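Local atomic coordinates of RNA-dependent RNA polymerase (Dera Ghazi Khan orthonairovirus, PDB entry 6DX2), a protein that probably acts as the viral RNA polymerase and carries, in the piece described here, an OTU-type cysteine protease domain with deubiquitinase activity. Residues D29-E34 with A141-L146; L118-V123 with V127-K132. All coordinates share one frame; numbering follows the deposited sequence.

In the fold
Both contacts belong to the mixed sheet of the OTU domain, and their centres lie about 10 Å apart. Contact 2 pairs neighbouring strands of a hairpin. Contact 1 joins strands that are separated by strand 150-156, so side chains do all the work. Their chemistry differs accordingly: main-chain hydrogen bonds and a bound water in contact 2, ring-to-amide packing and one weak polar bond in contact 1. Three of the four touching residues of contact 1 are buried, while contact 2 is partly buried and runs to the surface near Val128. Strands 116-121 and 142-147 are direct neighbours, and Leu144 O lies 2.8 Å from Trp119 N.

Contact 1: residues D29-E34 with A141-L146; sequences DYFTSE and ALNLKL
Phe31 and Ser33 meet Asn143 and Lys145 through side chains alone, across one face of the mixed sheet of the viral OTU domain. The two strands are not neighbours. Strand 150-156 lies between them and pairs with strand 31-33, at one edge of the sheet. The nearest CA atoms, those of Ser33 and Lys145, are 8.1 Å apart. Leu154 of the middle strand touches Phe31, Ser33 and Lys145. Leu142 and Leu144 instead pack against helix 42-52.

The ring of Phe31 approaches the amide of Asn143 through CE1 and, less closely, CZ. Phe31 CE1 comes to 3.5 Å from Asn143 CG and 3.7 Å from Asn143 CB. The side chains cross at about a right angle, and the ring and amide planes are 48° apart. The amide is held at both ends: Asn143 OD1 is hydrogen-bonded to Trp119 NE1, and ND2 to Val138 O. These two bonds fix its rotation within a buried setting. Trp119 also meets the ring of Phe31.

Lys145 reaches over to the other strand. Its CG is anti to the backbone N (chi1 -176°), and a bend at chi3 (82°) turns the chain end toward Ser33. The ammonium has a salt bridge with Glu125, and Ser33 OG is also hydrogen-bonded to Asn28 ND2. Lys145 NZ gives a weak hydrogen bond to Ser33 OG at 3.3 Å.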
loop_
_atom_site.group_PDB
_atom_site.type_symbol
_atom_site.label_atom_id
_atom_site.label_comp_id
_atom_site.label_asym_id
_atom_site.label_seq_id
_atom_site.Cartn_x
_atom_site.Cartn_y
_atom_site.Cartn_z
ATOM N N ASP A 29 8.525 -8.434 14.959
ATOM C CA ASP A 29 8.908 -7.860 16.229
ATOM C C ASP A 29 8.157 -6.581 16.531
ATOM O O ASP A 29 8.139 -6.139 17.687
ATOM C CB ASP A 29 10.417 -7.627 16.253
ATOM C CG ASP A 29 11.185 -8.918 16.429
ATOM O OD1 ASP A 29 10.592 -9.885 16.991
ATOM O OD2 ASP A 29 12.354 -8.958 15.983
ATOM N N TYR A 30 7.520 -5.990 15.540
ATOM C CA TYR A 30 6.887 -4.689 15.707
ATOM C C TYR A 30 5.441 -4.693 15.299
ATOM O O TYR A 30 4.696 -3.815 15.738
ATOM C CB TYR A 30 7.629 -3.614 14.878
ATOM C CG TYR A 30 9.051 -3.514 15.346
ATOM C CD1 TYR A 30 9.406 -2.669 16.396
ATOM C CD2 TYR A 30 10.030 -4.310 14.785
ATOM C CE1 TYR A 30 10.712 -2.613 16.849
ATOM C CE2 TYR A 30 11.327 -4.265 15.227
ATOM C CZ TYR A 30 11.667 -3.424 16.262
ATOM O OH TYR A 30 12.981 -3.406 16.684
ATOM N N PHE A 31 5.035 -5.604 14.427
ATOM C CA PHE A 31 3.691 -5.646 13.887
ATOM C C PHE A 31 3.043 -6.979 14.199
ATOM O O PHE A 31 3.685 -8.033 14.185
ATOM C CB PHE A 31 3.692 -5.477 12.343
ATOM C CG PHE A 31 4.169 -4.179 11.861
ATOM C CD1 PHE A 31 3.319 -3.072 11.859
ATOM C CD2 PHE A 31 5.468 -4.029 11.357
ATOM C CE1 PHE A 31 3.710 -1.878 11.323
ATOM C CE2 PHE A 31 5.874 -2.807 10.849
ATOM C CZ PHE A 31 4.980 -1.726 10.826
ATOM N N THR A 32 1.737 -6.927 14.386
ATOM C CA THR A 32 0.908 -8.087 14.269
ATOM C C THR A 32 0.473 -8.212 12.818
ATOM O O THR A 32 0.039 -7.243 12.214
ATOM C CB THR A 32 -0.333 -7.937 15.139
ATOM O OG1 THR A 32 0.073 -7.698 16.502
ATOM C CG2 THR A 32 -1.105 -9.189 15.078
ATOM N N SER A 33 0.558 -9.399 12.274
ATOM C CA SER A 33 -0.015 -9.615 10.954
ATOM C C SER A 33 -1.461 -10.038 11.087
ATOM O O SER A 33 -1.880 -10.658 12.080
ATOM C CB SER A 33 0.752 -10.669 10.158
ATOM O OG SER A 33 2.114 -10.308 10.033
ATOM N N GLU A 34 -2.235 -9.724 10.053
ATOM C CA GLU A 34 -3.590 -10.206 9.931
ATOM C C GLU A 34 -3.769 -10.949 8.607
ATOM O O GLU A 34 -3.238 -10.546 7.580
ATOM C CB GLU A 34 -4.604 -9.061 10.032
ATOM C CG GLU A 34 -6.042 -9.484 9.674
ATOM C CD GLU A 34 -6.765 -10.151 10.833
ATOM O OE1 GLU A 34 -7.893 -10.651 10.629
ATOM O OE2 GLU A 34 -6.210 -10.166 11.953
ATOM N N ALA A 141 0.223 5.005 9.396
ATOM C CA ALA A 141 0.092 4.525 8.046
ATOM C C ALA A 141 -0.758 3.265 7.987
ATOM O O ALA A 141 -0.944 2.555 8.990
ATOM C CB ALA A 141 1.485 4.219 7.459
ATOM N N LEU A 142 -1.185 2.961 6.779
ATOM C CA LEU A 142 -1.604 1.595 6.438
ATOM C C LEU A 142 -0.342 0.835 6.064
ATOM O O LEU A 142 0.236 1.058 4.992
ATOM C CB LEU A 142 -2.625 1.560 5.316
ATOM C CG LEU A 142 -3.836 2.474 5.312
ATOM C CD1 LEU A 142 -4.857 1.938 4.281
ATOM C CD2 LEU A 142 -4.488 2.631 6.582
ATOM N N ASN A 143 0.032 -0.087 6.931
ATOM C CA ASN A 143 1.235 -0.890 6.791
ATOM C C ASN A 143 0.838 -2.185 6.127
ATOM O O ASN A 143 0.071 -2.945 6.717
ATOM C CB ASN A 143 1.854 -1.141 8.159
ATOM C CG ASN A 143 2.436 0.136 8.720
ATOM O OD1 ASN A 143 3.425 0.608 8.192
ATOM N ND2 ASN A 143 1.707 0.808 9.611
ATOM N N LEU A 144 1.442 -2.467 4.968
ATOM C CA LEU A 144 1.122 -3.666 4.195
ATOM C C LEU A 144 2.365 -4.505 4.079
ATOM O O LEU A 144 3.442 -3.967 3.770
ATOM C CB LEU A 144 0.647 -3.258 2.762
ATOM C CG LEU A 144 -0.610 -2.380 2.756
ATOM C CD1 LEU A 144 -0.962 -2.093 1.308
ATOM C CD2 LEU A 144 -1.817 -3.063 3.463
ATOM N N LYS A 145 2.204 -5.805 4.304
ATOM C CA LYS A 145 3.279 -6.754 4.138
ATOM C C LYS A 145 3.144 -7.397 2.783
ATOM O O LYS A 145 2.113 -8.019 2.478
ATOM C CB LYS A 145 3.249 -7.816 5.227
ATOM C CG LYS A 145 4.416 -8.805 5.174
ATOM C CD LYS A 145 4.346 -9.796 6.359
ATOM C CE LYS A 145 3.387 -10.923 6.047
ATOM N NZ LYS A 145 3.131 -11.757 7.253
ATOM N N LEU A 146 4.205 -7.314 1.995
ATOM C CA LEU A 146 4.258 -7.978 0.693
ATOM C C LEU A 146 5.189 -9.144 0.829
ATOM O O LEU A 146 6.398 -8.956 0.998
ATOM C CB LEU A 146 4.796 -6.980 -0.338
ATOM C CG LEU A 146 3.784 -5.989 -0.886
ATOM C CD1 LEU A 146 3.055 -5.170 0.176
ATOM C CD2 LEU A 146 4.535 -5.044 -1.847
#

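Contact 2: residues L118-V123 with V127-K132; sequences LWEADV and VVTATK
Leu118 and Thr131 form a hydrogen-bonded antiparallel pair in the hairpin of strands 116-121 and 127-133. Leu118 N donates to Thr131 O at 2.8 Å, and Thr131 N returns a bond to Leu118 O. Glu120 N bonds to Thr129 O at 2.8 Å. Beyond this point the register shifts by one residue. Val128 and Thr129 both face Glu120, which makes a classic beta bulge. The Thr129 N bond to Glu120 O is 3.2 Å long and comes in tilted 21° from the carbonyl plane. Val128 N comes unusually close to Glu120 O, at 2.5 Å, so the exact length of that bond is doubtful.

On one face, the six-membered ring of Trp119 meets two methyl groups. Trp119 CE3 lies 3.5 Å from Ala130 CB and 3.8 Å from Val127 CG2. Phe25 also meets the indole, and Gln23 touches both Trp119 and Val127.

Glu120, Thr129 and Thr131 share the other face with Leu118. Glu120 and Thr129 touch, but their carboxylate and hydroxyl are poorly angled for a direct bond. A water links them instead. It donates to Glu120 OE1 at 2.7 Å and to Leu118 O, and accepts from Thr129 OG1 at 2.8 Å. Thr131 OG1 is near both the water and Asn20 OD1, and its one proton can serve only one of them. Three bonds, and possibly a fourth, thus hold the water and tie both strands together.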
loop_
_atom_site.group_PDB
_atom_site.type_symbol
_atom_site.label_atom_id
_atom_site.label_comp_id
_atom_site.label_asym_id
_atom_site.label_seq_id
_atom_site.Cartn_x
_atom_site.Cartn_y
_atom_site.Cartn_z
ATOM N N LEU A 118 4.572 -0.015 1.938
ATOM C CA LEU A 118 4.686 -1.370 1.422
ATOM C C LEU A 118 5.970 -1.935 1.985
ATOM O O LEU A 118 7.064 -1.482 1.629
ATOM C CB LEU A 118 4.695 -1.414 -0.105
ATOM C CG LEU A 118 3.543 -0.698 -0.823
ATOM C CD1 LEU A 118 3.562 -0.947 -2.392
ATOM C CD2 LEU A 118 2.198 -1.064 -0.190
ATOM N N TRP A 119 5.844 -2.926 2.883
ATOM C CA TRP A 119 7.009 -3.569 3.463
ATOM C C TRP A 119 7.217 -4.851 2.672
ATOM O O TRP A 119 6.476 -5.825 2.839
ATOM C CB TRP A 119 6.763 -3.913 4.931
ATOM C CG TRP A 119 6.458 -2.720 5.822
ATOM C CD1 TRP A 119 5.208 -2.224 6.147
ATOM C CD2 TRP A 119 7.409 -1.895 6.507
ATOM N NE1 TRP A 119 5.329 -1.179 7.024
ATOM C CE2 TRP A 119 6.668 -0.948 7.256
ATOM C CE3 TRP A 119 8.808 -1.877 6.574
ATOM C CZ2 TRP A 119 7.257 0.053 8.005
ATOM C CZ3 TRP A 119 9.416 -0.865 7.369
ATOM C CH2 TRP A 119 8.643 0.068 8.066
ATOM N N GLU A 120 8.223 -4.870 1.806
ATOM C CA GLU A 120 8.561 -6.091 1.096
ATOM C C GLU A 120 9.421 -6.952 1.995
ATOM O O GLU A 120 10.501 -6.534 2.436
ATOM C CB GLU A 120 9.255 -5.782 -0.226
ATOM C CG GLU A 120 8.203 -5.422 -1.298
ATOM C CD GLU A 120 8.764 -4.719 -2.525
ATOM O OE1 GLU A 120 8.386 -3.544 -2.761
ATOM O OE2 GLU A 120 9.569 -5.347 -3.252
ATOM N N ALA A 121 8.947 -8.201 2.202
ATOM C CA ALA A 121 9.492 -9.134 3.161
ATOM C C ALA A 121 9.917 -10.399 2.445
ATOM O O ALA A 121 9.274 -10.823 1.467
ATOM C CB ALA A 121 8.442 -9.497 4.240
ATOM N N ASP A 122 10.966 -11.044 2.970
ATOM C CA ASP A 122 11.234 -12.408 2.537
ATOM C C ASP A 122 10.360 -13.415 3.311
ATOM O O ASP A 122 9.524 -13.048 4.148
ATOM C CB ASP A 122 12.723 -12.742 2.680
ATOM C CG ASP A 122 13.217 -12.684 4.140
ATOM O OD1 ASP A 122 14.446 -12.548 4.339
ATOM O OD2 ASP A 122 12.396 -12.765 5.079
ATOM N N VAL A 123 10.561 -14.703 3.015
ATOM C CA VAL A 123 9.728 -15.765 3.591
ATOM C C VAL A 123 9.856 -15.810 5.108
ATOM O O VAL A 123 8.945 -16.276 5.803
ATOM C CB VAL A 123 10.066 -17.143 2.969
ATOM C CG1 VAL A 123 9.668 -17.175 1.508
ATOM C CG2 VAL A 123 11.531 -17.465 3.122
ATOM N N VAL A 127 12.321 -7.478 6.435
ATOM C CA VAL A 127 12.178 -6.433 5.430
ATOM C C VAL A 127 13.292 -6.557 4.408
ATOM O O VAL A 127 14.473 -6.726 4.761
ATOM C CB VAL A 127 12.195 -5.032 6.057
ATOM C CG1 VAL A 127 12.039 -3.989 4.942
ATOM C CG2 VAL A 127 11.042 -4.876 6.987
ATOM N N VAL A 128 12.912 -6.502 3.128
ATOM C CA VAL A 128 13.861 -6.416 2.028
ATOM C C VAL A 128 13.856 -5.028 1.406
ATOM O O VAL A 128 14.907 -4.498 1.056
ATOM C CB VAL A 128 13.586 -7.498 0.958
ATOM C CG1 VAL A 128 14.760 -7.575 -0.011
ATOM C CG2 VAL A 128 13.445 -8.840 1.622
ATOM N N THR A 129 12.679 -4.428 1.265
ATOM C CA THR A 129 12.544 -3.050 0.828
ATOM C C THR A 129 11.373 -2.453 1.601
ATOM O O THR A 129 10.403 -3.156 1.898
ATOM C CB THR A 129 12.276 -2.929 -0.696
ATOM O OG1 THR A 129 10.927 -3.303 -0.978
ATOM C CG2 THR A 129 13.184 -3.814 -1.538
ATOM N N ALA A 130 11.438 -1.152 1.925
ATOM C CA ALA A 130 10.241 -0.473 2.436
ATOM C C ALA A 130 10.021 0.800 1.638
ATOM O O ALA A 130 10.969 1.564 1.405
ATOM C CB ALA A 130 10.314 -0.124 3.898
ATOM N N THR A 131 8.778 1.026 1.229
ATOM C CA THR A 131 8.436 2.177 0.396
ATOM C C THR A 131 7.235 2.853 1.008
ATOM O O THR A 131 6.248 2.199 1.307
ATOM C CB THR A 131 8.139 1.740 -1.030
ATOM O OG1 THR A 131 9.242 0.967 -1.514
ATOM C CG2 THR A 131 7.994 2.923 -1.933
ATOM N N LYS A 132 7.320 4.161 1.230
ATOM C CA LYS A 132 6.268 4.859 1.942
ATOM C C LYS A 132 5.679 5.902 1.007
ATOM O O LYS A 132 6.408 6.706 0.412
ATOM C CB LYS A 132 6.823 5.483 3.203
ATOM C CG LYS A 132 5.832 6.393 3.955
ATOM C CD LYS A 132 6.362 6.755 5.372
ATOM C CE LYS A 132 7.297 7.987 5.240
ATOM N NZ LYS A 132 6.503 9.300 5.235
HETATM O O HOH W 1 8.613 -1.755 -0.819
#